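Local coordinates for putative curved DNA-binding protein (Chaetomium thermophilum var. thermophilum DSM 1495, PDB 4IPA) that probably acts in ribosome biogenesis as a thermophilic Arx1 of the methionine aminopeptidase-like M24 family, and may bind DNA, at residues C132-A137 against D152-T157; Q193-S198 against D378-K383; G243-E246 against V250-V253. All coordinates share one frame; numbering follows the deposited sequence.

Contact 1 (C132-A137 against D152-T157); sequences CDTIVA and DLFLAT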
loop_
_atom_site.group_PDB
_atom_site.type_symbol
_atom_site.label_atom_id
_atom_site.label_comp_id
_atom_site.label_asym_id
_atom_site.label_seq_id
_atom_site.Cartn_x
_atom_site.Cartn_y
_atom_site.Cartn_z
ATOM N N CYS A 132 -0.103 4.491 -1.365
ATOM C CA CYS A 132 -0.546 4.070 -2.686
ATOM C C CYS A 132 -1.778 4.874 -3.076
ATOM O O CYS A 132 -2.771 4.886 -2.343
ATOM C CB CYS A 132 -0.880 2.574 -2.734
ATOM S SG CYS A 132 -1.501 1.981 -4.377
ATOM N N ASP A 133 -1.692 5.542 -4.227
ATOM C CA ASP A 133 -2.827 6.220 -4.840
ATOM C C ASP A 133 -3.128 5.477 -6.147
ATOM O O ASP A 133 -2.240 4.862 -6.749
ATOM C CB ASP A 133 -2.470 7.698 -5.131
ATOM C CG ASP A 133 -3.709 8.581 -5.432
ATOM O OD1 ASP A 133 -4.859 8.126 -5.219
ATOM O OD2 ASP A 133 -3.521 9.751 -5.869
ATOM N N THR A 134 -4.383 5.520 -6.574
ATOM C CA THR A 134 -4.717 5.107 -7.923
ATOM C C THR A 134 -5.195 6.333 -8.709
ATOM O O THR A 134 -6.085 7.059 -8.268
ATOM C CB THR A 134 -5.785 4.011 -7.938
ATOM O OG1 THR A 134 -5.285 2.857 -7.259
ATOM C CG2 THR A 134 -6.148 3.627 -9.383
ATOM N N ILE A 135 -4.584 6.570 -9.860
ATOM C CA ILE A 135 -4.973 7.687 -10.702
ATOM C C ILE A 135 -5.390 7.181 -12.078
ATOM O O ILE A 135 -5.093 6.033 -12.450
ATOM C CB ILE A 135 -3.821 8.677 -10.888
ATOM C CG1 ILE A 135 -2.656 7.982 -11.589
ATOM C CG2 ILE A 135 -3.394 9.286 -9.536
ATOM C CD1 ILE A 135 -1.664 8.929 -12.133
ATOM N N VAL A 136 -6.094 8.032 -12.820
ATOM C CA VAL A 136 -6.473 7.741 -14.196
ATOM C C VAL A 136 -5.425 8.341 -15.117
ATOM O O VAL A 136 -5.156 9.542 -15.081
ATOM C CB VAL A 136 -7.862 8.309 -14.536
ATOM C CG1 VAL A 136 -8.220 8.045 -16.007
ATOM C CG2 VAL A 136 -8.911 7.702 -13.627
ATOM N N ALA A 137 -4.803 7.497 -15.925
ATOM C CA ALA A 137 -3.772 7.968 -16.828
ATOM C C ALA A 137 -4.369 8.953 -17.836
ATOM O O ALA A 137 -5.364 8.657 -18.492
ATOM C CB ALA A 137 -3.119 6.802 -17.530
ATOM N N ASP A 152 -17.519 3.583 -10.671
ATOM C CA ASP A 152 -17.942 2.645 -9.635
ATOM C C ASP A 152 -16.748 2.002 -8.921
ATOM O O ASP A 152 -16.752 1.863 -7.700
ATOM C CB ASP A 152 -18.817 1.540 -10.224
ATOM C CG ASP A 152 -20.168 2.051 -10.714
ATOM O OD1 ASP A 152 -20.643 3.083 -10.187
ATOM O OD2 ASP A 152 -20.749 1.409 -11.623
ATOM N N LEU A 153 -15.750 1.590 -9.707
ATOM C CA LEU A 153 -14.537 0.965 -9.199
ATOM C C LEU A 153 -13.821 1.880 -8.196
ATOM O O LEU A 153 -13.455 1.455 -7.102
ATOM C CB LEU A 153 -13.596 0.635 -10.361
ATOM C CG LEU A 153 -12.216 0.096 -9.963
ATOM C CD1 LEU A 153 -12.375 -1.229 -9.221
ATOM C CD2 LEU A 153 -11.270 -0.071 -11.171
ATOM N N PHE A 154 -13.632 3.138 -8.583
ATOM C CA PHE A 154 -13.004 4.124 -7.724
ATOM C C PHE A 154 -13.786 4.397 -6.438
ATOM O O PHE A 154 -13.203 4.459 -5.361
ATOM C CB PHE A 154 -12.800 5.446 -8.479
ATOM C CG PHE A 154 -11.546 5.482 -9.306
ATOM C CD1 PHE A 154 -11.487 4.838 -10.533
ATOM C CD2 PHE A 154 -10.427 6.161 -8.855
ATOM C CE1 PHE A 154 -10.339 4.880 -11.299
ATOM C CE2 PHE A 154 -9.266 6.198 -9.614
ATOM C CZ PHE A 154 -9.227 5.557 -10.839
ATOM N N LEU A 155 -15.093 4.602 -6.561
ATOM C CA LEU A 155 -15.917 4.898 -5.391
ATOM C C LEU A 155 -15.981 3.726 -4.407
ATOM O O LEU A 155 -15.997 3.937 -3.194
ATOM C CB LEU A 155 -17.323 5.315 -5.805
ATOM C CG LEU A 155 -17.378 6.723 -6.385
ATOM C CD1 LEU A 155 -18.741 6.984 -7.005
ATOM C CD2 LEU A 155 -17.048 7.749 -5.314
ATOM N N ALA A 156 -16.021 2.498 -4.928
ATOM C CA ALA A 156 -15.995 1.322 -4.071
ATOM C C ALA A 156 -14.710 1.338 -3.246
ATOM O O ALA A 156 -14.717 1.070 -2.046
ATOM C CB ALA A 156 -16.068 0.054 -4.897
ATOM N N THR A 157 -13.603 1.660 -3.901
ATOM C CA THR A 157 -12.313 1.626 -3.235
ATOM C C THR A 157 -12.227 2.744 -2.200
ATOM O O THR A 157 -11.772 2.535 -1.084
ATOM C CB THR A 157 -11.164 1.753 -4.233
ATOM O OG1 THR A 157 -11.342 0.799 -5.291
ATOM C CG2 THR A 157 -9.844 1.482 -3.534
#

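Contact 2 (Q193-S198 against D378-K383); sequences QAKISS and DEEILK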
loop_
_atom_site.group_PDB
_atom_site.type_symbol
_atom_site.label_atom_id
_atom_site.label_comp_id
_atom_site.label_asym_id
_atom_site.label_seq_id
_atom_site.Cartn_x
_atom_site.Cartn_y
_atom_site.Cartn_z
ATOM N N GLN A 193 -12.398 -10.196 12.143
ATOM C CA GLN A 193 -11.964 -9.942 10.774
ATOM C C GLN A 193 -12.966 -10.448 9.728
ATOM O O GLN A 193 -13.071 -9.886 8.636
ATOM C CB GLN A 193 -10.532 -10.428 10.549
ATOM C CG GLN A 193 -9.535 -9.529 11.292
ATOM C CD GLN A 193 -8.087 -9.794 10.929
ATOM O OE1 GLN A 193 -7.185 -9.541 11.726
ATOM N NE2 GLN A 193 -7.857 -10.298 9.734
ATOM N N ALA A 194 -13.730 -11.478 10.079
ATOM C CA ALA A 194 -14.851 -11.910 9.239
ATOM C C ALA A 194 -15.910 -10.805 9.073
ATOM O O ALA A 194 -16.478 -10.627 7.997
ATOM C CB ALA A 194 -15.483 -13.167 9.811
ATOM N N LYS A 195 -16.163 -10.066 10.148
ATOM C CA LYS A 195 -17.152 -8.999 10.140
ATOM C C LYS A 195 -16.636 -7.810 9.319
ATOM O O LYS A 195 -17.353 -7.234 8.496
ATOM C CB LYS A 195 -17.463 -8.572 11.580
ATOM C CG LYS A 195 -18.433 -7.392 11.717
ATOM C CD LYS A 195 -19.750 -7.643 10.969
ATOM C CE LYS A 195 -20.740 -6.491 11.196
ATOM N NZ LYS A 195 -22.089 -6.720 10.578
ATOM N N ILE A 196 -15.380 -7.455 9.550
ATOM C CA ILE A 196 -14.716 -6.438 8.755
ATOM C C ILE A 196 -14.813 -6.774 7.266
ATOM O O ILE A 196 -15.201 -5.928 6.461
ATOM C CB ILE A 196 -13.241 -6.293 9.181
ATOM C CG1 ILE A 196 -13.177 -5.875 10.659
ATOM C CG2 ILE A 196 -12.501 -5.308 8.259
ATOM C CD1 ILE A 196 -11.763 -5.687 11.213
ATOM N N SER A 197 -14.475 -8.010 6.911
ATOM C CA SER A 197 -14.543 -8.459 5.525
ATOM C C SER A 197 -15.936 -8.314 4.920
ATOM O O SER A 197 -16.089 -7.740 3.843
ATOM C CB SER A 197 -14.090 -9.920 5.395
ATOM O OG SER A 197 -12.680 -10.018 5.347
ATOM N N SER A 198 -16.946 -8.842 5.601
ATOM C CA SER A 198 -18.303 -8.814 5.049
ATOM C C SER A 198 -18.807 -7.383 4.852
ATOM O O SER A 198 -19.461 -7.082 3.855
ATOM C CB SER A 198 -19.278 -9.635 5.898
ATOM O OG SER A 198 -19.474 -9.035 7.162
ATOM N N ASP A 378 -27.042 0.617 2.348
ATOM C CA ASP A 378 -27.095 -0.157 3.577
ATOM C C ASP A 378 -26.969 0.761 4.788
ATOM O O ASP A 378 -26.053 1.582 4.856
ATOM C CB ASP A 378 -26.006 -1.235 3.585
ATOM C CG ASP A 378 -25.991 -2.034 4.872
ATOM O OD1 ASP A 378 -25.328 -1.588 5.835
ATOM O OD2 ASP A 378 -26.644 -3.100 4.921
ATOM N N GLU A 379 -27.901 0.628 5.731
ATOM C CA GLU A 379 -27.965 1.529 6.885
ATOM C C GLU A 379 -26.786 1.364 7.835
ATOM O O GLU A 379 -26.268 2.343 8.353
ATOM C CB GLU A 379 -29.279 1.353 7.662
ATOM C CG GLU A 379 -30.407 2.293 7.228
ATOM C CD GLU A 379 -30.055 3.773 7.392
ATOM O OE1 GLU A 379 -29.516 4.151 8.461
ATOM O OE2 GLU A 379 -30.316 4.555 6.445
ATOM N N GLU A 380 -26.382 0.124 8.067
ATOM C CA GLU A 380 -25.250 -0.165 8.937
ATOM C C GLU A 380 -24.006 0.562 8.423
ATOM O O GLU A 380 -23.320 1.266 9.167
ATOM C CB GLU A 380 -25.018 -1.679 9.001
ATOM C CG GLU A 380 -23.824 -2.109 9.840
ATOM C CD GLU A 380 -23.804 -3.608 10.106
ATOM O OE1 GLU A 380 -24.462 -4.362 9.353
ATOM O OE2 GLU A 380 -23.127 -4.032 11.072
ATOM N N ILE A 381 -23.736 0.414 7.135
ATOM C CA ILE A 381 -22.597 1.080 6.526
ATOM C C ILE A 381 -22.686 2.612 6.543
ATOM O O ILE A 381 -21.717 3.283 6.903
ATOM C CB ILE A 381 -22.350 0.551 5.110
ATOM C CG1 ILE A 381 -21.870 -0.886 5.190
ATOM C CG2 ILE A 381 -21.305 1.379 4.393
ATOM C CD1 ILE A 381 -21.708 -1.515 3.843
ATOM N N LEU A 382 -23.838 3.173 6.179
ATOM C CA LEU A 382 -23.983 4.639 6.202
ATOM C C LEU A 382 -23.771 5.196 7.611
ATOM O O LEU A 382 -23.253 6.300 7.789
ATOM C CB LEU A 382 -25.342 5.086 5.650
ATOM C CG LEU A 382 -25.589 4.799 4.169
ATOM C CD1 LEU A 382 -27.032 5.138 3.842
ATOM C CD2 LEU A 382 -24.629 5.591 3.278
ATOM N N LYS A 383 -24.168 4.417 8.608
ATOM C CA LYS A 383 -23.974 4.815 9.991
ATOM C C LYS A 383 -22.482 4.814 10.381
ATOM O O LYS A 383 -21.970 5.798 10.927
ATOM C CB LYS A 383 -24.828 3.941 10.909
ATOM C CG LYS A 383 -26.323 4.146 10.747
ATOM C CD LYS A 383 -27.130 3.228 11.673
ATOM C CE LYS A 383 -28.643 3.457 11.522
ATOM N NZ LYS A 383 -29.450 2.556 12.398
#

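Contact 3 (G243-E246 against V250-V253); sequences GVPE and VWGV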
loop_
_atom_site.group_PDB
_atom_site.type_symbol
_atom_site.label_atom_id
_atom_site.label_comp_id
_atom_site.label_asym_id
_atom_site.label_seq_id
_atom_site.Cartn_x
_atom_site.Cartn_y
_atom_site.Cartn_z
ATOM N N GLY A 243 -5.030 -10.200 15.175
ATOM C CA GLY A 243 -4.605 -9.035 15.920
ATOM C C GLY A 243 -5.552 -7.870 15.719
ATOM O O GLY A 243 -6.224 -7.756 14.692
ATOM N N VAL A 244 -5.597 -6.989 16.706
ATOM C CA VAL A 244 -6.527 -5.879 16.694
ATOM C C VAL A 244 -5.774 -4.572 16.829
ATOM O O VAL A 244 -4.779 -4.501 17.554
ATOM C CB VAL A 244 -7.515 -6.022 17.859
ATOM C CG1 VAL A 244 -8.231 -4.724 18.117
ATOM C CG2 VAL A 244 -8.495 -7.162 17.570
ATOM N N PRO A 245 -6.241 -3.528 16.133
ATOM C CA PRO A 245 -5.580 -2.224 16.251
ATOM C C PRO A 245 -5.746 -1.648 17.658
ATOM O O PRO A 245 -6.835 -1.732 18.218
ATOM C CB PRO A 245 -6.330 -1.353 15.237
ATOM C CG PRO A 245 -7.051 -2.321 14.343
ATOM C CD PRO A 245 -7.364 -3.502 15.183
ATOM N N GLU A 246 -4.677 -1.069 18.196
ATOM C CA GLU A 246 -4.671 -0.512 19.533
ATOM C C GLU A 246 -4.035 0.863 19.486
ATOM O O GLU A 246 -3.163 1.131 18.644
ATOM C CB GLU A 246 -3.848 -1.389 20.485
ATOM C CG GLU A 246 -4.364 -2.808 20.673
ATOM C CD GLU A 246 -3.569 -3.571 21.732
ATOM O OE1 GLU A 246 -2.611 -4.276 21.361
ATOM O OE2 GLU A 246 -3.894 -3.464 22.939
ATOM N N VAL A 250 1.122 1.902 14.778
ATOM C CA VAL A 250 1.117 2.397 13.402
ATOM C C VAL A 250 0.822 1.266 12.393
ATOM O O VAL A 250 1.409 0.170 12.462
ATOM C CB VAL A 250 2.420 3.133 13.042
ATOM C CG1 VAL A 250 2.449 3.450 11.558
ATOM C CG2 VAL A 250 2.539 4.407 13.863
ATOM N N TRP A 251 -0.093 1.543 11.461
ATOM C CA TRP A 251 -0.506 0.568 10.459
ATOM C C TRP A 251 -0.350 1.059 9.018
ATOM O O TRP A 251 -0.577 2.233 8.707
ATOM C CB TRP A 251 -1.973 0.211 10.651
ATOM C CG TRP A 251 -2.276 -0.653 11.807
ATOM C CD1 TRP A 251 -2.328 -0.277 13.120
ATOM C CD2 TRP A 251 -2.628 -2.041 11.767
ATOM N NE1 TRP A 251 -2.660 -1.349 13.901
ATOM C CE2 TRP A 251 -2.866 -2.446 13.098
ATOM C CE3 TRP A 251 -2.777 -2.981 10.731
ATOM C CZ2 TRP A 251 -3.237 -3.751 13.432
ATOM C CZ3 TRP A 251 -3.144 -4.275 11.052
ATOM C CH2 TRP A 251 -3.372 -4.650 12.403
ATOM N N GLY A 252 0.006 0.132 8.134
ATOM C CA GLY A 252 -0.126 0.356 6.706
ATOM C C GLY A 252 -1.477 -0.202 6.278
ATOM O O GLY A 252 -1.653 -1.410 6.145
ATOM N N VAL A 253 -2.450 0.678 6.087
ATOM C CA VAL A 253 -3.803 0.241 5.807
ATOM C C VAL A 253 -4.083 0.221 4.305
ATOM O O VAL A 253 -3.999 1.269 3.637
ATOM C CB VAL A 253 -4.846 1.159 6.483
ATOM C CG1 VAL A 253 -6.266 0.684 6.128
ATOM C CG2 VAL A 253 -4.631 1.209 8.016
#

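Contact 1 (C132-A137 against D152-T157)
Phe154, reaching out from helix 148-167, brings the far end of its ring against Thr134 and Val136 on strand 127-136, and this aromatic bridges strand residues 132-136 and helix residues 152-157, whose axes run nearly antiparallel and 10.8 Å apart. Its CB leaves the helix at a slant to the strand, but CG lies anti to the carbonyl carbon (chi1 -84°), which swings the ring outward. From CB through CG and the two CD atoms the side chain crosses toward the strand; the closest approaches are made from the CE positions outward. CE1 meets the CG2 methyl of Val136 at 3.9 Å. CE2, on the other side of the ring, comes 3.6 Å from the backbone O of Thr134, which sits at the ring edge near its plane. At the tip, CZ reaches both strand side chains: Val136 CG2 lies 3.5 Å away, approaching obliquely, and Thr134 CG2 lies 3.9 Å away. Thr134 divides its branches, giving its methyl to the ring while OG1 hydrogen-bonds to the carbonyl of Arg344. Trp365 meets the same phenylalanine with ring planes inclined at about 50°. The principle illustrated is one helix serving two sheets, Phe154 linking it to strand 127-136 while Leu153 and Thr157 pack on strands 250-258 and 342-352, consistent with the pita-bread fold of M24 proteins, whose helices cover the outside of its sheets.

Contact 2 (Q193-S198 against D378-K383)
Lys195 and Glu380 meet in a salt bridge between two helices, 193-205 and the short 379-386 near the C-terminal end of the model, a surface tie that shows how charged ends can join elements far apart in sequence. The side chains come from opposite directions. Lys195 starts with CG anti to the backbone N (chi1 177°) and bends at chi2 before running straight to NZ, while Glu380 stretches out fully from its helix. The ammonium donates to Glu380 OE2 at 2.9 Å, on the syn side of that oxygen but 28° out of the carboxylate plane. Glu380 OE1 is farther from Lys195 NZ, at 3.6 Å, and forms a long, weak ion pair with Lys202. Replacing Glu380 with an alanine would probably leave the ammonium of Lys195 without its carboxylate mate and the two helices joined less firmly at this edge. Lys202 has a firmer partner in Asp378 OD2, so acids and bases alternate along the interface, while Ile381 packs on Lys202 and Val203. At the start of helix 193-205 the N-H of Lys195 is taken by Ser192 OG. Separately, Ser197 OG accepts from the backbone N of Ser234, tying this helix to the segment after strand 230-232. The carboxylate of Asp378, at the N-cap of helix 379-386, splits its work: OD2 forms the salt bridge to Lys202 NZ, and OD1 caps the helix, accepting from Ile381 N at 2.9 Å with an N-H...O angle of 166°.

Contact 3 (G243-E246 against V250-V253)
Pro245 lies over one face of the Trp251 indole, joining the loop that precedes strand 250-258 to the central strand of a five-stranded antiparallel sheet. The snug part of the contact is narrow. Pro245 CG stands 3.9 Å above the ring plane, displaced toward the rim, with Trp251 CZ2 4.2 Å from it. Closer still, Pro245 CA approaches Trp251 NE1 obliquely at 3.8 Å, and the two side chains cross at about a right angle. Trp251 points toward the loop, and Met168 touches both residues, while Ile351 adds to the packing on the proline and Ile349 to that on the tryptophan. The outer side of the loop is looser: Val244 turns its side chain away from the strand, and Glu246 lies on the exposed side. Gly243, with phi 112°, has a backbone in which a CB would be jammed against the preceding carbonyl oxygen, a local demand independent of the indole. The example shows how a loop can be fixed by apolar packing on an indole combined with polar ties. Val244 O accepts from Lys229 NZ, and Asp249 OD2 accepts hydrogen bonds both from Trp251 NE1 and from the backbone N of Glu246.

Contacts 1 and 3 are partly buried and each rest on one aromatic ring, Phe154 in contact 1 and Trp251 in contact 3, whereas contact 2 is a surface meeting of opposite charges. Helix 148-167 ties the set together: it carries one segment of contact 1, and its later residues touch Ile196 and Ile381 from contact 2 and Val253 from contact 3. Strand 342-352 likewise borders both contacts 1 and 3. Contact 3 is nested within the loop closed by contact 2, and the two touch, their centres about 18 Å apart; contact 1 comes earlier in the chain and touches neither. Apolar packing thus dominates beside the sheets, and ion pairing at the surface between the helices.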